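Local structure of beta-1,4-mannanase (Caldicellulosiruptor saccharolyticus, 1PMJ) at residues A[46-51]-A[173-178]; A[86-91]-A[137-142]; A[107-112]-A[156-161]. The protein probably binds beta-mannan chains as a family 27 carbohydrate-binding module of an enzyme that hydrolyses beta-1,4-mannosidic linkages. One frame throughout, in Å; residues are numbered along the deposited sequence. Where two conformers were deposited one is given.

Contact 1 of 3, residues A[46-51]-A[173-178]. With CA (calcium ion), chain B.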
loop_
_atom_site.group_PDB
_atom_site.type_symbol
_atom_site.label_atom_id
_atom_site.label_comp_id
_atom_site.label_asym_id
_atom_site.label_seq_id
_atom_site.Cartn_x
_atom_site.Cartn_y
_atom_site.Cartn_z
ATOM N N TYR A 46 7.422 -11.679 6.087
ATOM C CA TYR A 46 7.928 -10.428 5.548
ATOM C C TYR A 46 6.780 -9.454 5.274
ATOM O O TYR A 46 5.657 -9.839 4.974
ATOM C CB TYR A 46 8.669 -10.655 4.242
ATOM C CG TYR A 46 9.846 -11.584 4.292
ATOM C CD1 TYR A 46 11.075 -11.135 4.688
ATOM C CD2 TYR A 46 9.738 -12.912 3.868
ATOM C CE1 TYR A 46 12.184 -11.977 4.713
ATOM C CE2 TYR A 46 10.831 -13.768 3.893
ATOM C CZ TYR A 46 12.069 -13.281 4.302
ATOM O OH TYR A 46 13.191 -14.113 4.307
ATOM N N ALA A 47 7.114 -8.177 5.325
ATOM C CA ALA A 47 6.216 -7.091 4.900
ATOM C C ALA A 47 7.070 -5.992 4.292
ATOM O O ALA A 47 8.304 -5.970 4.425
ATOM C CB ALA A 47 5.378 -6.581 6.115
ATOM N N LEU A 48 6.428 -5.084 3.584
ATOM C CA LEU A 48 7.125 -3.965 2.973
ATOM C C LEU A 48 7.134 -2.798 3.944
ATOM O O LEU A 48 6.104 -2.297 4.327
ATOM C CB LEU A 48 6.421 -3.585 1.671
ATOM C CG LEU A 48 7.180 -2.615 0.785
ATOM C CD1 LEU A 48 8.341 -3.326 0.090
ATOM C CD2 LEU A 48 6.299 -1.982 -0.255
ATOM N N ARG A 49 8.304 -2.374 4.375
ATOM C CA ARG A 49 8.454 -1.273 5.303
ATOM C C ARG A 49 8.729 0.024 4.552
ATOM O O ARG A 49 9.694 0.131 3.767
ATOM C CB ARG A 49 9.589 -1.570 6.306
ATOM C CG ARG A 49 9.863 -0.507 7.321
ATOM C CD ARG A 49 10.953 -0.910 8.331
ATOM N NE ARG A 49 11.436 0.294 9.016
ATOM C CZ ARG A 49 11.805 0.393 10.302
ATOM N NH1 ARG A 49 11.825 -0.667 11.099
ATOM N NH2 ARG A 49 12.182 1.575 10.794
ATOM N N LEU A 50 7.891 1.019 4.834
ATOM C CA LEU A 50 7.998 2.335 4.257
ATOM C C LEU A 50 8.392 3.256 5.393
ATOM O O LEU A 50 7.610 3.483 6.318
ATOM C CB LEU A 50 6.675 2.765 3.623
ATOM C CG LEU A 50 6.044 1.762 2.669
ATOM C CD1 LEU A 50 4.639 2.255 2.274
ATOM C CD2 LEU A 50 6.916 1.540 1.455
ATOM N N ASP A 51 9.632 3.731 5.382
ATOM C CA ASP A 51 10.044 4.711 6.388
ATOM C C ASP A 51 9.616 6.091 5.929
ATOM O O ASP A 51 10.076 6.571 4.902
ATOM C CB ASP A 51 11.548 4.632 6.590
ATOM C CG ASP A 51 11.971 3.317 7.210
ATOM O OD1 ASP A 51 11.393 2.965 8.262
ATOM O OD2 ASP A 51 12.881 2.620 6.734
ATOM N N ILE A 173 5.534 2.713 8.077
ATOM C CA ILE A 173 4.218 2.193 7.728
ATOM C C ILE A 173 4.511 0.924 6.957
ATOM O O ILE A 173 5.315 0.975 5.995
ATOM C CB ILE A 173 3.416 3.190 6.826
ATOM C CG1 ILE A 173 3.204 4.515 7.584
ATOM C CG2 ILE A 173 2.131 2.517 6.326
ATOM C CD1 ILE A 173 2.513 5.593 6.772
ATOM N N TYR A 174 3.886 -0.196 7.348
ATOM C CA TYR A 174 4.078 -1.473 6.660
ATOM C C TYR A 174 2.905 -1.782 5.742
ATOM O O TYR A 174 1.740 -1.572 6.103
ATOM C CB TYR A 174 4.272 -2.637 7.612
ATOM C CG TYR A 174 5.385 -2.467 8.606
ATOM C CD1 TYR A 174 5.192 -1.720 9.773
ATOM C CD2 TYR A 174 6.667 -2.975 8.359
ATOM C CE1 TYR A 174 6.210 -1.549 10.708
ATOM C CE2 TYR A 174 7.676 -2.813 9.296
ATOM C CZ TYR A 174 7.466 -2.075 10.459
ATOM O OH TYR A 174 8.472 -1.902 11.430
ATOM N N LEU A 175 3.224 -2.262 4.551
ATOM C CA LEU A 175 2.251 -2.733 3.598
ATOM C C LEU A 175 2.414 -4.241 3.455
ATOM O O LEU A 175 3.521 -4.761 3.405
ATOM C CB LEU A 175 2.459 -2.043 2.258
ATOM C CG LEU A 175 1.517 -2.247 1.106
ATOM C CD1 LEU A 175 0.144 -1.672 1.484
ATOM C CD2 LEU A 175 2.059 -1.591 -0.123
ATOM N N ASP A 176 1.306 -4.949 3.408
ATOM C CA ASP A 176 1.339 -6.399 3.220
ATOM C C ASP A 176 0.083 -6.898 2.551
ATOM O O ASP A 176 -0.930 -6.199 2.466
ATOM C CB ASP A 176 1.527 -7.098 4.585
ATOM C CG ASP A 176 2.233 -8.467 4.491
ATOM O OD1 ASP A 176 2.545 -8.944 3.361
ATOM O OD2 ASP A 176 2.531 -9.110 5.538
ATOM N N ASN A 177 0.150 -8.119 2.052
ATOM C CA ASN A 177 -1.003 -8.824 1.524
ATOM C C ASN A 177 -1.794 -7.998 0.502
ATOM O O ASN A 177 -3.019 -7.881 0.552
ATOM C CB ASN A 177 -1.852 -9.266 2.694
ATOM C CG ASN A 177 -1.181 -10.363 3.501
ATOM O OD1 ASN A 177 -0.386 -11.132 2.945
ATOM N ND2 ASN A 177 -1.503 -10.453 4.778
ATOM N N VAL A 178 -1.064 -7.469 -0.466
ATOM C CA VAL A 178 -1.663 -6.772 -1.588
ATOM C C VAL A 178 -2.102 -7.825 -2.589
ATOM O O VAL A 178 -1.270 -8.564 -3.115
ATOM C CB VAL A 178 -0.665 -5.779 -2.234
ATOM C CG1 VAL A 178 -1.265 -5.102 -3.449
ATOM C CG2 VAL A 178 -0.194 -4.738 -1.217
HETATM CA CA CA B . 3.800 -10.927 4.231
HETATM O O HOH W 1 1.828 -12.207 3.955
#
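L48 pairs with L175, and L50 with I173, each by two backbone hydrogen bonds of the antiparallel ladder. On this face the side chains pack closely: L48 CD2 meets L175 CD2 at 4.3 Å. L50 CB lies against a backbone carbonyl, 3.3 Å from I173 O. On the other face Y174 is buried; the outer end, with R49 and D51 partly exposed, is more open. With CG anti to the backbone N (chi1 179°) and the chain extended to NE, R49 runs alongside Y174, its CG 3.7 Å from Y174 CE2. The guanidinium stands at 77° to the phenol ring. Its NE and NH2 grip one oxygen, D51 OD1, side-on. NH1 of R49 and the hydroxyl of Y174 both turn to D38.

At one end a calcium ion joins the two segments. D176 binds it with OD1 at 2.5 Å and OD2 at 2.6 Å, and Y46 O binds it at 2.3 Å. A water that also donates to N177 OD1 is a further ligand; D10, E12 and N44 complete the site.

Strands 30-36 and 84-92 flank the pair. L50 and L175 pack on F162 and F160 of strand 153-165, in the opposing sheet of the beta sandwich.

Contact 2 of 3, residues A[86-91]-A[137-142]; sequences EFEMFI and YTVIHK. With EDO (1,2-ethanediol), chain D.
E86 meets H141 at the start of the pairing. Its chain is extended, with CG opposite the backbone N (chi1 -173°), and this carries OE2 to within 2.6 Å of H141 NE2. The imidazole N-H reaches that oxygen on its anti side, and the acceptor lies in the ring plane; carboxylate and ring are only 29° apart. The other oxygen, OE1, bridges to R179 and R181. Replacing E86 by an alanine is likely to leave H141 NE2 without this acceptor and R179 and R181 without a carboxylate they share.

F87 N bonds to K142 O at 3.2 Å, and the return bond from K142 N is weak. CG of F87 sits between the backbone N and the carbonyl carbon (chi1 65°), which lays the ring beside K142: CZ lies 3.8 Å from K142 CB, and K142 N sits over one ring face. F87 O lies at the edge of the imidazole, 3.2 Å from H141 CD2. E88 CG passes the same ring, 3.8 Å from H141 CD2, while OE1 of E88 bonds to N177.

M89 exchanges two backbone bonds with I140, and M89 CB lies 4.1 Å from I140 CB. F90 CD2 meets V139 CG2 at 3.7 Å. V139 CG1 lies over a face of the F90 ring, and Y137 CB is at its edge. I91 exchanges two bonds with T138, and its CD1 reaches I140 CG1 at 4.2 Å.

F87 and M89 turn to strand 102-109 of the other sheet. This is an antiparallel ladder, widened at F87 and K142, of a beta sandwich, the fold of this carbohydrate-binding module family.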
loop_
_atom_site.group_PDB
_atom_site.type_symbol
_atom_site.label_atom_id
_atom_site.label_comp_id
_atom_site.label_asym_id
_atom_site.label_seq_id
_atom_site.Cartn_x
_atom_site.Cartn_y
_atom_site.Cartn_z
ATOM N N GLU A 86 -7.133 -5.755 -2.768
ATOM C CA GLU A 86 -7.131 -5.819 -1.284
ATOM C C GLU A 86 -5.719 -5.494 -0.799
ATOM O O GLU A 86 -4.749 -5.748 -1.494
ATOM C CB GLU A 86 -7.543 -7.249 -0.832
ATOM C CG GLU A 86 -7.765 -7.453 0.641
ATOM C CD GLU A 86 -8.082 -8.884 1.009
ATOM O OE1 GLU A 86 -7.813 -9.811 0.204
ATOM O OE2 GLU A 86 -8.568 -9.108 2.135
ATOM N N PHE A 87 -5.593 -4.982 0.414
ATOM C CA PHE A 87 -4.298 -4.706 1.015
ATOM C C PHE A 87 -4.473 -4.529 2.524
ATOM O O PHE A 87 -5.581 -4.234 3.010
ATOM C CB PHE A 87 -3.684 -3.437 0.428
ATOM C CG PHE A 87 -4.476 -2.225 0.750
ATOM C CD1 PHE A 87 -5.538 -1.877 -0.034
ATOM C CD2 PHE A 87 -4.203 -1.498 1.908
ATOM C CE1 PHE A 87 -6.327 -0.804 0.322
ATOM C CE2 PHE A 87 -4.990 -0.419 2.254
ATOM C CZ PHE A 87 -6.046 -0.095 1.450
ATOM N N GLU A 88 -3.370 -4.613 3.259
ATOM C CA GLU A 88 -3.285 -4.243 4.665
ATOM C C GLU A 88 -2.144 -3.283 4.913
ATOM O O GLU A 88 -1.078 -3.411 4.298
ATOM C CB GLU A 88 -3.061 -5.485 5.512
ATOM C CG GLU A 88 -4.194 -6.485 5.485
ATOM C CD GLU A 88 -3.939 -7.646 6.424
ATOM O OE1 GLU A 88 -2.951 -8.348 6.239
ATOM O OE2 GLU A 88 -4.682 -7.787 7.409
ATOM N N MET A 89 -2.370 -2.321 5.810
ATOM C CA MET A 89 -1.328 -1.404 6.272
ATOM C C MET A 89 -1.247 -1.518 7.784
ATOM O O MET A 89 -2.282 -1.648 8.450
ATOM C CB MET A 89 -1.600 0.056 5.884
ATOM C CG MET A 89 -1.559 0.351 4.445
ATOM S SD MET A 89 -2.329 1.905 4.020
ATOM C CE MET A 89 -1.846 2.774 5.340
ATOM N N PHE A 90 -0.020 -1.427 8.321
ATOM C CA PHE A 90 0.249 -1.519 9.745
ATOM C C PHE A 90 1.109 -0.321 10.153
ATOM O O PHE A 90 2.146 -0.042 9.522
ATOM C CB PHE A 90 1.045 -2.808 10.098
ATOM C CG PHE A 90 0.392 -4.081 9.628
ATOM C CD1 PHE A 90 0.400 -4.420 8.279
ATOM C CD2 PHE A 90 -0.225 -4.925 10.515
ATOM C CE1 PHE A 90 -0.209 -5.611 7.813
ATOM C CE2 PHE A 90 -0.850 -6.079 10.072
ATOM C CZ PHE A 90 -0.823 -6.413 8.707
ATOM N N ILE A 91 0.671 0.385 11.187
ATOM C CA ILE A 91 1.394 1.551 11.710
ATOM C C ILE A 91 1.550 1.382 13.220
ATOM O O ILE A 91 0.574 1.155 13.919
ATOM C CB ILE A 91 0.677 2.894 11.399
ATOM C CG1 ILE A 91 0.142 2.928 9.960
ATOM C CG2 ILE A 91 1.594 4.044 11.738
ATOM C CD1 ILE A 91 -1.281 2.531 9.798
ATOM N N TYR A 137 -0.239 -2.366 16.829
ATOM C CA TYR A 137 -0.302 -1.719 15.509
ATOM C C TYR A 137 -1.717 -1.316 15.203
ATOM O O TYR A 137 -2.657 -2.067 15.487
ATOM C CB TYR A 137 0.145 -2.682 14.394
ATOM C CG TYR A 137 1.631 -2.934 14.489
ATOM C CD1 TYR A 137 2.122 -3.908 15.336
ATOM C CD2 TYR A 137 2.552 -2.150 13.793
ATOM C CE1 TYR A 137 3.492 -4.118 15.494
ATOM C CE2 TYR A 137 3.944 -2.368 13.937
ATOM C CZ TYR A 137 4.392 -3.331 14.798
ATOM O OH TYR A 137 5.754 -3.505 14.925
ATOM N N THR A 138 -1.862 -0.128 14.643
ATOM C CA THR A 138 -3.073 0.240 13.907
ATOM C C THR A 138 -3.060 -0.498 12.567
ATOM O O THR A 138 -2.061 -0.418 11.834
ATOM C CB THR A 138 -3.058 1.750 13.630
ATOM O OG1 THR A 138 -2.975 2.463 14.855
ATOM C CG2 THR A 138 -4.301 2.236 12.877
ATOM N N VAL A 139 -4.158 -1.206 12.258
ATOM C CA VAL A 139 -4.274 -1.997 11.056
ATOM C C VAL A 139 -5.433 -1.490 10.215
ATOM O O VAL A 139 -6.563 -1.409 10.696
ATOM C CB VAL A 139 -4.419 -3.496 11.355
ATOM C CG1 VAL A 139 -4.446 -4.298 10.039
ATOM C CG2 VAL A 139 -3.297 -3.946 12.288
ATOM N N ILE A 140 -5.108 -1.132 8.985
ATOM C CA ILE A 140 -6.027 -0.676 7.934
ATOM C C ILE A 140 -6.155 -1.846 6.962
ATOM O O ILE A 140 -5.158 -2.382 6.512
ATOM C CB ILE A 140 -5.447 0.554 7.179
ATOM C CG1 ILE A 140 -5.071 1.721 8.127
ATOM C CG2 ILE A 140 -6.408 1.012 6.077
ATOM C CD1 ILE A 140 -6.229 2.150 9.041
ATOM N N HIS A 141 -7.376 -2.239 6.627
ATOM C CA HIS A 141 -7.598 -3.351 5.698
ATOM C C HIS A 141 -8.806 -3.009 4.865
ATOM O O HIS A 141 -9.907 -2.775 5.422
ATOM C CB HIS A 141 -7.787 -4.672 6.438
ATOM C CG HIS A 141 -8.201 -5.821 5.565
ATOM N ND1 HIS A 141 -9.134 -6.756 5.970
ATOM C CD2 HIS A 141 -7.786 -6.208 4.330
ATOM C CE1 HIS A 141 -9.288 -7.658 5.014
ATOM N NE2 HIS A 141 -8.481 -7.351 4.009
ATOM N N LYS A 142 -8.610 -2.944 3.552
ATOM C CA LYS A 142 -9.694 -2.581 2.630
ATOM C C LYS A 142 -9.584 -3.429 1.350
ATOM O O LYS A 142 -8.520 -3.897 0.982
ATOM C CB LYS A 142 -9.634 -1.088 2.250
ATOM C CG LYS A 142 -10.043 -0.091 3.355
ATOM C CD LYS A 142 -11.543 0.078 3.375
ATOM C CE LYS A 142 -11.994 1.205 4.285
ATOM N NZ LYS A 142 -13.434 1.042 4.604
HETATM C C1 EDO D . -10.466 0.330 8.559
HETATM O O1 EDO D . -9.777 -0.819 8.087
HETATM C C2 EDO D . -10.279 1.404 7.508
HETATM O O2 EDO D . -9.783 2.541 8.160
#

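Contact 3 of 3, residues A[107-112]-A[156-161]; sequences VVINDG and AQLVFQ
N110 and Q157 are joined twice, by backbone and by side chain. N110 N bonds to Q157 O at 2.8 Å. The side chain of N110 can then be followed outward. CB lies 3.6 Å from Q157 OE1 and 3.8 Å from V159 CG2, so it touches both a polar and an apolar neighbour. A first torsion of -169° sends CG along the flank of Q157, 3.7 Å from OE1. At the tip, ND2 donates to Q157 OE1 at 2.9 Å. The two amides are nearly parallel, 9° apart, but stepped: the donor is tilted 22° from the carbonyl plane. Q157 OE1 takes a second hydrogen bond from R155 NH1, and NE2 of Q157 donates to A22 O. Both ends of this buried amide are therefore satisfied, which should fix its rotation. N110 is also the centre of an inverse gamma turn, where the chain leaves the strand.

V108 and V159 form the antiparallel hydrogen-bonded pair next along. On the face turned from them, V107 CG2 lies alongside the ring of F160, 3.7 Å from CE2. V107 CG1 meets L158 CD1 at 4.0 Å. That same CD1 packs 3.5 Å from V108 O.

Strand 61-68 borders 153-165 on its other edge, and strand 114-122 borders 102-109. W113 packs against V108 and V159. F160 packs on L175 and V178, and L158 on V178, of strand 172-181 in the opposite sheet.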
loop_
_atom_site.group_PDB
_atom_site.type_symbol
_atom_site.label_atom_id
_atom_site.label_comp_id
_atom_site.label_asym_id
_atom_site.label_seq_id
_atom_site.Cartn_x
_atom_site.Cartn_y
_atom_site.Cartn_z
ATOM N N VAL A 107 -5.328 4.237 -3.624
ATOM C CA VAL A 107 -4.930 3.051 -4.378
ATOM C C VAL A 107 -5.409 3.279 -5.816
ATOM O O VAL A 107 -6.598 3.552 -6.045
ATOM C CB VAL A 107 -5.560 1.785 -3.776
ATOM C CG1 VAL A 107 -5.180 0.533 -4.591
ATOM C CG2 VAL A 107 -5.171 1.643 -2.292
ATOM N N VAL A 108 -4.490 3.174 -6.763
ATOM C CA VAL A 108 -4.669 3.632 -8.130
ATOM C C VAL A 108 -4.090 2.577 -9.094
ATOM O O VAL A 108 -2.984 2.054 -8.880
ATOM C CB VAL A 108 -3.901 4.955 -8.321
ATOM C CG1 VAL A 108 -3.943 5.434 -9.738
ATOM C CG2 VAL A 108 -4.409 6.034 -7.339
ATOM N N ILE A 109 -4.828 2.271 -10.148
ATOM C CA ILE A 109 -4.245 1.616 -11.316
ATOM C C ILE A 109 -3.807 2.739 -12.233
ATOM O O ILE A 109 -4.629 3.481 -12.757
ATOM C CB ILE A 109 -5.255 0.690 -12.028
ATOM C CG1 ILE A 109 -5.686 -0.425 -11.083
ATOM C CG2 ILE A 109 -4.607 0.101 -13.325
ATOM C CD1 ILE A 109 -6.675 -1.399 -11.672
ATOM N N ASN A 110 -2.499 2.887 -12.405
ATOM C CA ASN A 110 -1.967 4.032 -13.129
ATOM C C ASN A 110 -1.879 3.746 -14.614
ATOM O O ASN A 110 -0.801 3.669 -15.213
ATOM C CB ASN A 110 -0.634 4.495 -12.535
ATOM C CG ASN A 110 -0.189 5.836 -13.076
ATOM O OD1 ASN A 110 -0.960 6.531 -13.716
ATOM N ND2 ASN A 110 1.097 6.154 -12.896
ATOM N N ASP A 111 -3.061 3.619 -15.188
ATOM C CA ASP A 111 -3.278 3.755 -16.624
ATOM C C ASP A 111 -4.361 4.818 -16.728
ATOM O O ASP A 111 -5.524 4.525 -16.592
ATOM C CB ASP A 111 -3.701 2.438 -17.248
ATOM C CG ASP A 111 -3.694 2.495 -18.775
ATOM O OD1 ASP A 111 -3.783 3.626 -19.340
ATOM O OD2 ASP A 111 -3.614 1.467 -19.473
ATOM N N GLY A 112 -3.940 6.062 -16.907
ATOM C CA GLY A 112 -4.839 7.182 -16.821
ATOM C C GLY A 112 -5.159 7.590 -15.398
ATOM O O GLY A 112 -6.147 8.282 -15.166
ATOM N N ALA A 156 0.343 -1.816 -16.353
ATOM C CA ALA A 156 0.287 -2.702 -15.176
ATOM C C ALA A 156 0.869 -2.131 -13.889
ATOM O O ALA A 156 1.454 -2.873 -13.110
ATOM C CB ALA A 156 0.945 -4.013 -15.504
ATOM N N GLN A 157 0.691 -0.819 -13.646
ATOM C CA GLN A 157 1.306 -0.173 -12.509
ATOM C C GLN A 157 0.220 0.081 -11.495
ATOM O O GLN A 157 -0.741 0.781 -11.771
ATOM C CB GLN A 157 2.031 1.129 -12.872
ATOM C CG GLN A 157 2.876 1.650 -11.735
ATOM C CD GLN A 157 3.506 2.994 -11.998
ATOM O OE1 GLN A 157 2.870 3.887 -12.576
ATOM N NE2 GLN A 157 4.752 3.145 -11.575
ATOM N N LEU A 158 0.406 -0.509 -10.330
ATOM C CA LEU A 158 -0.442 -0.250 -9.168
ATOM C C LEU A 158 0.306 0.734 -8.281
ATOM O O LEU A 158 1.462 0.505 -7.937
ATOM C CB LEU A 158 -0.724 -1.555 -8.439
ATOM C CG LEU A 158 -1.616 -1.511 -7.202
ATOM C CD1 LEU A 158 -3.070 -1.194 -7.534
ATOM C CD2 LEU A 158 -1.526 -2.867 -6.512
ATOM N N VAL A 159 -0.347 1.836 -7.939
ATOM C CA VAL A 159 0.248 2.893 -7.133
ATOM C C VAL A 159 -0.501 3.066 -5.824
ATOM O O VAL A 159 -1.729 3.132 -5.808
ATOM C CB VAL A 159 0.263 4.225 -7.906
ATOM C CG1 VAL A 159 0.785 5.378 -7.038
ATOM C CG2 VAL A 159 1.137 4.073 -9.177
ATOM N N PHE A 160 0.269 3.174 -4.755
ATOM C CA PHE A 160 -0.199 3.596 -3.442
ATOM C C PHE A 160 0.345 4.989 -3.201
ATOM O O PHE A 160 1.557 5.183 -3.153
ATOM C CB PHE A 160 0.286 2.652 -2.344
ATOM C CG PHE A 160 -0.360 1.294 -2.412
ATOM C CD1 PHE A 160 0.071 0.326 -3.307
ATOM C CD2 PHE A 160 -1.411 0.967 -1.545
ATOM C CE1 PHE A 160 -0.560 -0.911 -3.358
ATOM C CE2 PHE A 160 -2.029 -0.271 -1.620
ATOM C CZ PHE A 160 -1.602 -1.191 -2.526
ATOM N N GLN A 161 -0.543 5.968 -3.074
ATOM C CA GLN A 161 -0.153 7.297 -2.635
ATOM C C GLN A 161 -0.363 7.427 -1.126
ATOM O O GLN A 161 -1.391 7.025 -0.609
ATOM C CB GLN A 161 -0.965 8.357 -3.385
ATOM C CG GLN A 161 -0.573 9.786 -3.013
ATOM C CD GLN A 161 -1.243 10.840 -3.856
ATOM O OE1 GLN A 161 -2.109 11.575 -3.364
ATOM N NE2 GLN A 161 -0.867 10.928 -5.113
#

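From the N terminus, the chain first passes 46-51, which pairs on one side with 173-178, near the C-terminal end. Contact 1 thus closes a long loop, and the other two contacts are nested inside it. Within that loop, 86-91 pairs with 137-142, and 107-112 pairs with 156-161. Their segments alternate, so contacts 2 and 3 cross. Contacts 1 and 2 share one sheet, where strands 172-181 and 84-92 are neighbours; Y174 N and F90 O probably bond there. Contact 3 belongs to the opposing sheet. The two sheets meet in the core, where F87 of contact 2 packs on V107 and F160, and V178 of contact 1 packs on L158.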